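Local coordinates for hypothetical protein (Legionella pneumophila subsp. pneumophila, PDB 4JX2) that is of unknown function, a putative secreted protein of the DUF5624 family that combines alpha helices with a small mixed beta sheet, at residues L313-A316 with D317-Y321. Sequence-based numbering, arbitrary orientation.
Sequences LTQA and DYNYY. With SO4 (sulfate ion), chain E.
T314 OG1 accepts the backbone N-H of D317 at 3.1 Å with an N-H...O angle of 159°, which identifies T314 as the N-cap of helix 315-339. Its first torsion sets OG1 between the backbone N and carbonyl carbon of T314, from where it meets D317 N. The carboxylate of D317 lies close by, but its angles to OG1 are poor for bonding; OD2 is instead hydrogen-bonded to S307 OG, which also pairs with T314 N. At this helix start the backbone N of Q315 donates to O2 of a sulfate ion, probably from the crystallisation liquor, at 3.0 Å, where the helix dipole would favour negative charge. The side chain of Q315 spans one helical turn: NE2 donates to N319 OD1 in a nearly straight bond of 3.2 Å. The acceptor lies near the amide plane of Q315, whereas NE2 stands 38° out of the carbonyl plane of N319. With CG anti to the backbone N (chi1 -162°) and a bend at chi2, Q315 brings NE2 alongside Y318, 3.8 Å from CD2, amide and ring nearly perpendicular. L313 CD2 meets the same ring at its edge, 4.2 Å from Y318 CD1; Y318 also touches L79 of strand 79-84.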
ATOM      1  N   LEU A 313      -6.309 -15.087  21.896  1.00 50.95           N
ATOM      2  CA  LEU A 313      -5.089 -14.506  21.326  1.00 49.27           C
ATOM      3  C   LEU A 313      -4.067 -14.444  22.471  1.00 55.29           C
ATOM      4  O   LEU A 313      -4.464 -14.151  23.604  1.00 56.27           O
ATOM      5  CB  LEU A 313      -5.444 -13.091  20.795  1.00 47.36           C
ATOM      6  CG  LEU A 313      -4.937 -12.591  19.427  1.00 48.83           C
ATOM      7  CD1 LEU A 313      -5.187 -13.571  18.312  1.00 47.43           C
ATOM      8  CD2 LEU A 313      -5.610 -11.284  19.059  1.00 47.23           C
ATOM      9  N   THR A 314      -2.784 -14.750  22.232  1.00 51.59           N
ATOM     10  CA  THR A 314      -1.805 -14.663  23.339  1.00 52.15           C
ATOM     11  C   THR A 314      -1.626 -13.192  23.704  1.00 57.00           C
ATOM     12  O   THR A 314      -1.898 -12.333  22.868  1.00 57.11           O
ATOM     13  CB  THR A 314      -0.455 -15.327  22.980  1.00 51.76           C
ATOM     14  OG1 THR A 314       0.221 -14.570  21.971  1.00 55.15           O
ATOM     15  CG2 THR A 314      -0.597 -16.770  22.564  1.00 41.97           C
ATOM     16  N   GLN A 315      -1.164 -12.886  24.914  1.00 54.96           N
ATOM     17  CA  GLN A 315      -0.981 -11.487  25.304  1.00 54.81           C
ATOM     18  C   GLN A 315       0.013 -10.796  24.352  1.00 56.99           C
ATOM     19  O   GLN A 315      -0.254  -9.670  23.928  1.00 56.34           O
ATOM     20  CB  GLN A 315      -0.563 -11.352  26.779  1.00 58.18           C
ATOM     21  CG  GLN A 315      -0.786  -9.942  27.364  1.00 85.14           C
ATOM     22  CD  GLN A 315      -2.243  -9.538  27.507  1.00112.06           C
ATOM     23  OE1 GLN A 315      -3.005 -10.122  28.284  1.00113.96           O
ATOM     24  NE2 GLN A 315      -2.656  -8.504  26.782  1.00 99.91           N
ATOM     25  N   ALA A 316       1.079 -11.514  23.931  1.00 52.14           N
ATOM     26  CA  ALA A 316       2.075 -11.027  22.968  1.00 50.15           C
ATOM     27  C   ALA A 316       1.430 -10.704  21.605  1.00 53.76           C
ATOM     28  O   ALA A 316       1.676  -9.627  21.055  1.00 52.93           O
ATOM     29  CB  ALA A 316       3.185 -12.056  22.787  1.00 50.70           C
ATOM     30  N   ASP A 317       0.602 -11.627  21.074  1.00 49.87           N
ATOM     31  CA  ASP A 317      -0.071 -11.452  19.785  1.00 47.41           C
ATOM     32  C   ASP A 317      -1.139 -10.372  19.871  1.00 48.99           C
ATOM     33  O   ASP A 317      -1.302  -9.624  18.912  1.00 47.56           O
ATOM     34  CB  ASP A 317      -0.673 -12.778  19.298  1.00 48.86           C
ATOM     35  CG  ASP A 317       0.364 -13.813  18.917  1.00 59.89           C
ATOM     36  OD1 ASP A 317       1.576 -13.494  18.966  1.00 61.54           O
ATOM     37  OD2 ASP A 317      -0.029 -14.933  18.533  1.00 65.82           O
ATOM     38  N   TYR A 318      -1.850 -10.275  21.009  1.00 45.81           N
ATOM     39  CA  TYR A 318      -2.856  -9.239  21.202  1.00 45.72           C
ATOM     40  C   TYR A 318      -2.166  -7.856  21.241  1.00 49.60           C
ATOM     41  O   TYR A 318      -2.576  -6.951  20.504  1.00 48.07           O
ATOM     42  CB  TYR A 318      -3.699  -9.484  22.472  1.00 48.26           C
ATOM     43  CG  TYR A 318      -4.722  -8.395  22.747  1.00 49.52           C
ATOM     44  CD1 TYR A 318      -5.956  -8.388  22.100  1.00 51.10           C
ATOM     45  CD2 TYR A 318      -4.452  -7.371  23.650  1.00 50.46           C
ATOM     46  CE1 TYR A 318      -6.898  -7.386  22.346  1.00 52.27           C
ATOM     47  CE2 TYR A 318      -5.382  -6.359  23.899  1.00 51.65           C
ATOM     48  CZ  TYR A 318      -6.606  -6.370  23.247  1.00 60.37           C
ATOM     49  OH  TYR A 318      -7.525  -5.372  23.494  1.00 61.58           O
ATOM     50  N   ASN A 319      -1.097  -7.715  22.064  1.00 46.08           N
ATOM     51  CA  ASN A 319      -0.351  -6.460  22.186  1.00 45.86           C
ATOM     52  C   ASN A 319       0.227  -6.060  20.830  1.00 47.58           C
ATOM     53  O   ASN A 319       0.318  -4.866  20.530  1.00 46.51           O
ATOM     54  CB  ASN A 319       0.754  -6.555  23.266  1.00 48.81           C
ATOM     55  CG  ASN A 319       0.227  -6.725  24.684  1.00 74.99           C
ATOM     56  OD1 ASN A 319      -0.952  -6.487  24.990  1.00 70.39           O
ATOM     57  ND2 ASN A 319       1.085  -7.162  25.592  1.00 67.11           N
ATOM     58  N   TYR A 320       0.561  -7.062  19.990  1.00 42.13           N
ATOM     59  CA  TYR A 320       1.092  -6.815  18.660  1.00 40.66           C
ATOM     60  C   TYR A 320       0.061  -6.078  17.789  1.00 45.24           C
ATOM     61  O   TYR A 320       0.369  -5.015  17.269  1.00 45.61           O
ATOM     62  CB  TYR A 320       1.576  -8.114  17.970  1.00 40.37           C
ATOM     63  CG  TYR A 320       2.026  -7.867  16.549  1.00 40.65           C
ATOM     64  CD1 TYR A 320       3.202  -7.164  16.280  1.00 41.91           C
ATOM     65  CD2 TYR A 320       1.225  -8.232  15.471  1.00 40.81           C
ATOM     66  CE1 TYR A 320       3.589  -6.874  14.973  1.00 39.75           C
ATOM     67  CE2 TYR A 320       1.611  -7.962  14.158  1.00 40.77           C
ATOM     68  CZ  TYR A 320       2.791  -7.279  13.915  1.00 47.58           C
ATOM     69  OH  TYR A 320       3.142  -6.974  12.624  1.00 48.57           O
ATOM     70  N   TYR A 321      -1.139  -6.632  17.634  1.00 41.16           N
ATOM     71  CA  TYR A 321      -2.159  -6.032  16.774  1.00 39.63           C
ATOM     72  C   TYR A 321      -2.739  -4.739  17.364  1.00 44.82           C
ATOM     73  O   TYR A 321      -2.895  -3.752  16.645  1.00 44.28           O
ATOM     74  CB  TYR A 321      -3.287  -7.053  16.471  1.00 38.49           C
ATOM     75  CG  TYR A 321      -2.835  -8.154  15.540  1.00 37.69           C
ATOM     76  CD1 TYR A 321      -2.409  -7.869  14.242  1.00 37.75           C
ATOM     77  CD2 TYR A 321      -2.796  -9.478  15.963  1.00 38.91           C
ATOM     78  CE1 TYR A 321      -1.955  -8.875  13.394  1.00 36.70           C
ATOM     79  CE2 TYR A 321      -2.372 -10.497  15.110  1.00 39.15           C
ATOM     80  CZ  TYR A 321      -1.954 -10.190  13.826  1.00 43.66           C
ATOM     81  OH  TYR A 321      -1.540 -11.193  12.983  1.00 43.50           O
TER
HETATM   82  S   SO4 E 503      -0.579 -15.901  27.142  1.00128.46           S
HETATM   83  O1  SO4 E 503      -0.445 -15.816  28.599  1.00128.62           O
HETATM   84  O2  SO4 E 503       0.337 -14.935  26.517  1.00128.31           O
HETATM   85  O3  SO4 E 503      -0.265 -17.261  26.681  1.00127.64           O
HETATM   86  O4  SO4 E 503      -1.959 -15.592  26.773  1.00128.91           O